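CELL WALL surface anchor family protein (Streptococcus pneumoniae, PDB 3ZGH) probably acts as a surface adhesin, with a basic MSCRAMM-type domain that binds host keratin 10. Local coordinates at residues G83-N88 with A177-I182. Residues are numbered along the deposited sequence; the frame is centred on the assembly and turned at random.
Sequences GYSIYN and ARTDRI
The ring of Y87 lies against T179 and I182, a worked example of how a strand's aromatic side chain extends a short pairing onto the loop that follows its partner. CB leaves on the sheet face shared with A177, 4.0 Å from A177 O, and the ring then swings toward 177-182, with CG anti to the carbonyl carbon (chi1 -67°). CG, CD1, CE1 and CZ all lie beneath T179 CG2, which sits over the centre of one face in a CH-pi contact, 3.6 Å from the ring centroid and 10° off the ring normal. CD2 and CE2 also approach T179 CA and form the edge that meets I182, whose CG2 methyl sits near the ring plane at 3.5 Å from CE2. OH ends near T179 CB.

The backbones beneath belong to a small antiparallel sheet in which 85-87 is the middle strand, flanked by 143-145 and 177-178, separate from the larger sheet of this MSCRAMM domain. Across 85-87 and 177-178, Y87 and A177 are a hydrogen-bonded pair and I86 and R178 a non-hydrogen-bonded one: Y87 N donates to A177 O at 2.8 Å, while A177 N reaches Y87 O over a longer 3.3 Å. A type I turn from R178 to R181, closed by R181 N to R178 O, redirects the chain, yet T179 N still bonds S85 O at 3.0 Å.

Away from Y87, Y84 passes its CE1 within 3.8 Å of R178 CB, its hydroxyl hydrogen-bonded to D38 and Y186. R178 runs out extended, and its guanidinium makes a salt bridge to D180 of the same turn, whose NH1–OD1 hydrogen bond is weak.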
ATOM      1  N   GLY A  83      -4.981 -21.382   1.355  1.00 35.00           N
ATOM      2  CA  GLY A  83      -4.425 -20.900   2.609  1.00 35.25           C
ATOM      3  C   GLY A  83      -3.074 -20.196   2.522  1.00 36.22           C
ATOM      4  O   GLY A  83      -2.542 -19.788   3.564  1.00 37.70           O
ATOM      5  N   TYR A  84      -2.502 -20.066   1.310  1.00 33.82           N
ATOM      6  CA  TYR A  84      -1.338 -19.203   1.094  1.00 32.92           C
ATOM      7  C   TYR A  84      -1.727 -17.829   1.580  1.00 34.61           C
ATOM      8  O   TYR A  84      -2.885 -17.460   1.457  1.00 35.22           O
ATOM      9  CB  TYR A  84      -1.036 -19.105  -0.408  1.00 33.62           C
ATOM     10  CG  TYR A  84       0.109 -18.210  -0.821  1.00 33.03           C
ATOM     11  CD1 TYR A  84       1.418 -18.502  -0.457  1.00 35.89           C
ATOM     12  CD2 TYR A  84      -0.110 -17.116  -1.636  1.00 33.08           C
ATOM     13  CE1 TYR A  84       2.481 -17.698  -0.885  1.00 36.56           C
ATOM     14  CE2 TYR A  84       0.940 -16.298  -2.064  1.00 32.81           C
ATOM     15  CZ  TYR A  84       2.232 -16.609  -1.692  1.00 34.71           C
ATOM     16  OH  TYR A  84       3.284 -15.831  -2.124  1.00 34.78           O
ATOM     17  N   SER A  85      -0.792 -17.051   2.109  1.00 33.92           N
ATOM     18  CA  SER A  85      -1.144 -15.729   2.604  1.00 34.35           C
ATOM     19  C   SER A  85      -0.005 -14.731   2.491  1.00 30.64           C
ATOM     20  O   SER A  85       1.166 -15.100   2.713  1.00 31.53           O
ATOM     21  CB  SER A  85      -1.577 -15.823   4.079  1.00 41.05           C
ATOM     22  OG  SER A  85      -2.210 -14.607   4.457  1.00 43.52           O
ATOM     23  N   ILE A  86      -0.344 -13.477   2.187  1.00 26.53           N
ATOM     24  CA  ILE A  86       0.669 -12.413   2.082  1.00 29.46           C
ATOM     25  C   ILE A  86       0.376 -11.201   2.982  1.00 29.60           C
ATOM     26  O   ILE A  86      -0.781 -10.912   3.267  1.00 29.19           O
ATOM     27  CB  ILE A  86       0.813 -11.897   0.632  1.00 28.89           C
ATOM     28  CG1 ILE A  86      -0.526 -11.403   0.098  1.00 29.19           C
ATOM     29  CG2 ILE A  86       1.375 -12.995  -0.288  1.00 30.16           C
ATOM     30  CD1 ILE A  86      -0.394 -10.576  -1.181  1.00 28.61           C
ATOM     31  N   TYR A  87       1.439 -10.522   3.429  1.00 30.32           N
ATOM     32  CA  TYR A  87       1.342  -9.209   4.098  1.00 29.98           C
ATOM     33  C   TYR A  87       1.542  -8.095   3.071  1.00 30.47           C
ATOM     34  O   TYR A  87       2.211  -8.314   2.057  1.00 31.47           O
ATOM     35  CB  TYR A  87       2.448  -9.064   5.131  1.00 29.37           C
ATOM     36  CG  TYR A  87       2.367  -9.987   6.328  1.00 33.01           C
ATOM     37  CD1 TYR A  87       1.212 -10.068   7.098  1.00 34.08           C
ATOM     38  CD2 TYR A  87       3.470 -10.739   6.718  1.00 34.56           C
ATOM     39  CE1 TYR A  87       1.161 -10.874   8.220  1.00 36.30           C
ATOM     40  CE2 TYR A  87       3.426 -11.550   7.821  1.00 38.08           C
ATOM     41  CZ  TYR A  87       2.269 -11.623   8.569  1.00 39.28           C
ATOM     42  OH  TYR A  87       2.233 -12.433   9.679  1.00 43.87           O
ATOM     43  N   ASN A  88       0.994  -6.893   3.324  1.00 29.37           N
ATOM     44  CA  ASN A  88       1.300  -5.716   2.492  1.00 26.74           C
ATOM     45  C   ASN A  88       2.208  -4.713   3.240  1.00 29.00           C
ATOM     46  O   ASN A  88       2.414  -3.590   2.783  1.00 30.05           O
ATOM     47  CB  ASN A  88       0.021  -5.006   2.041  1.00 27.09           C
ATOM     48  CG  ASN A  88      -0.721  -4.319   3.196  1.00 29.17           C
ATOM     49  OD1 ASN A  88      -0.489  -4.638   4.385  1.00 30.79           O
ATOM     50  ND2 ASN A  88      -1.658  -3.419   2.849  1.00 27.02           N
ATOM     51  N   ALA A 177       4.961  -9.738   1.030  1.00 31.01           N
ATOM     52  CA  ALA A 177       5.736 -10.919   1.341  1.00 31.42           C
ATOM     53  C   ALA A 177       4.803 -12.023   1.806  1.00 31.70           C
ATOM     54  O   ALA A 177       3.757 -11.749   2.400  1.00 31.55           O
ATOM     55  CB  ALA A 177       6.746 -10.613   2.427  1.00 32.93           C
ATOM     56  N   ARG A 178       5.197 -13.282   1.594  1.00 33.68           N
ATOM     57  CA  ARG A 178       4.396 -14.376   2.107  1.00 34.97           C
ATOM     58  C   ARG A 178       4.622 -14.377   3.598  1.00 35.59           C
ATOM     59  O   ARG A 178       5.711 -13.981   4.072  1.00 36.37           O
ATOM     60  CB  ARG A 178       4.778 -15.697   1.464  1.00 39.34           C
ATOM     61  CG  ARG A 178       6.230 -16.124   1.640  1.00 47.09           C
ATOM     62  CD  ARG A 178       6.448 -17.455   0.925  1.00 54.84           C
ATOM     63  NE  ARG A 178       7.854 -17.716   0.620  1.00 63.95           N
ATOM     64  CZ  ARG A 178       8.628 -18.589   1.253  1.00 72.28           C
ATOM     65  NH1 ARG A 178       8.168 -19.329   2.261  1.00 70.53           N
ATOM     66  NH2 ARG A 178       9.888 -18.721   0.868  1.00 81.11           N
ATOM     67  N   THR A 179       3.618 -14.831   4.355  1.00 37.25           N
ATOM     68  CA  THR A 179       3.606 -14.593   5.799  1.00 37.84           C
ATOM     69  C   THR A 179       4.673 -15.377   6.543  1.00 42.01           C
ATOM     70  O   THR A 179       5.072 -14.970   7.625  1.00 47.16           O
ATOM     71  CB  THR A 179       2.225 -14.893   6.415  1.00 36.17           C
ATOM     72  OG1 THR A 179       1.823 -16.201   6.024  1.00 35.78           O
ATOM     73  CG2 THR A 179       1.188 -13.886   5.911  1.00 35.63           C
ATOM     74  N   ASP A 180       5.152 -16.482   5.977  1.00 41.41           N
ATOM     75  CA  ASP A 180       6.251 -17.221   6.605  1.00 43.91           C
ATOM     76  C   ASP A 180       7.646 -16.806   6.123  1.00 45.53           C
ATOM     77  O   ASP A 180       8.631 -17.477   6.435  1.00 49.08           O
ATOM     78  CB  ASP A 180       6.069 -18.749   6.435  1.00 50.95           C
ATOM     79  CG  ASP A 180       6.032 -19.187   4.966  1.00 57.19           C
ATOM     80  OD1 ASP A 180       5.734 -18.362   4.072  1.00 54.06           O
ATOM     81  OD2 ASP A 180       6.281 -20.386   4.701  1.00 67.05           O
ATOM     82  N   ARG A 181       7.753 -15.708   5.376  1.00 45.34           N
ATOM     83  CA  ARG A 181       9.062 -15.245   4.914  1.00 49.68           C
ATOM     84  C   ARG A 181       9.065 -13.714   4.731  1.00 44.57           C
ATOM     85  O   ARG A 181       9.153 -13.198   3.615  1.00 42.26           O
ATOM     86  CB  ARG A 181       9.438 -15.968   3.616  1.00 58.84           C
ATOM     87  CG  ARG A 181      10.874 -15.772   3.179  1.00 70.41           C
ATOM     88  CD  ARG A 181      11.860 -16.556   4.037  1.00 82.91           C
ATOM     89  NE  ARG A 181      13.207 -15.984   3.958  1.00 91.24           N
ATOM     90  CZ  ARG A 181      14.105 -16.275   3.017  1.00 95.97           C
ATOM     91  NH1 ARG A 181      15.299 -15.691   3.042  1.00 97.75           N
ATOM     92  NH2 ARG A 181      13.826 -17.147   2.051  1.00 97.63           N
ATOM     93  N   ILE A 182       8.958 -12.999   5.841  1.00 45.48           N
ATOM     94  CA  ILE A 182       8.784 -11.556   5.792  1.00 48.09           C
ATOM     95  C   ILE A 182      10.034 -10.818   5.277  1.00 54.16           C
ATOM     96  O   ILE A 182       9.948  -9.670   4.870  1.00 54.43           O
ATOM     97  CB  ILE A 182       8.270 -10.996   7.147  1.00 58.90           C
ATOM     98  CG1 ILE A 182       9.161 -11.386   8.333  1.00 66.12           C
ATOM     99  CG2 ILE A 182       6.902 -11.548   7.431  1.00 57.77           C
ATOM    100  CD1 ILE A 182      10.500 -10.711   8.365  1.00 72.16           C
TER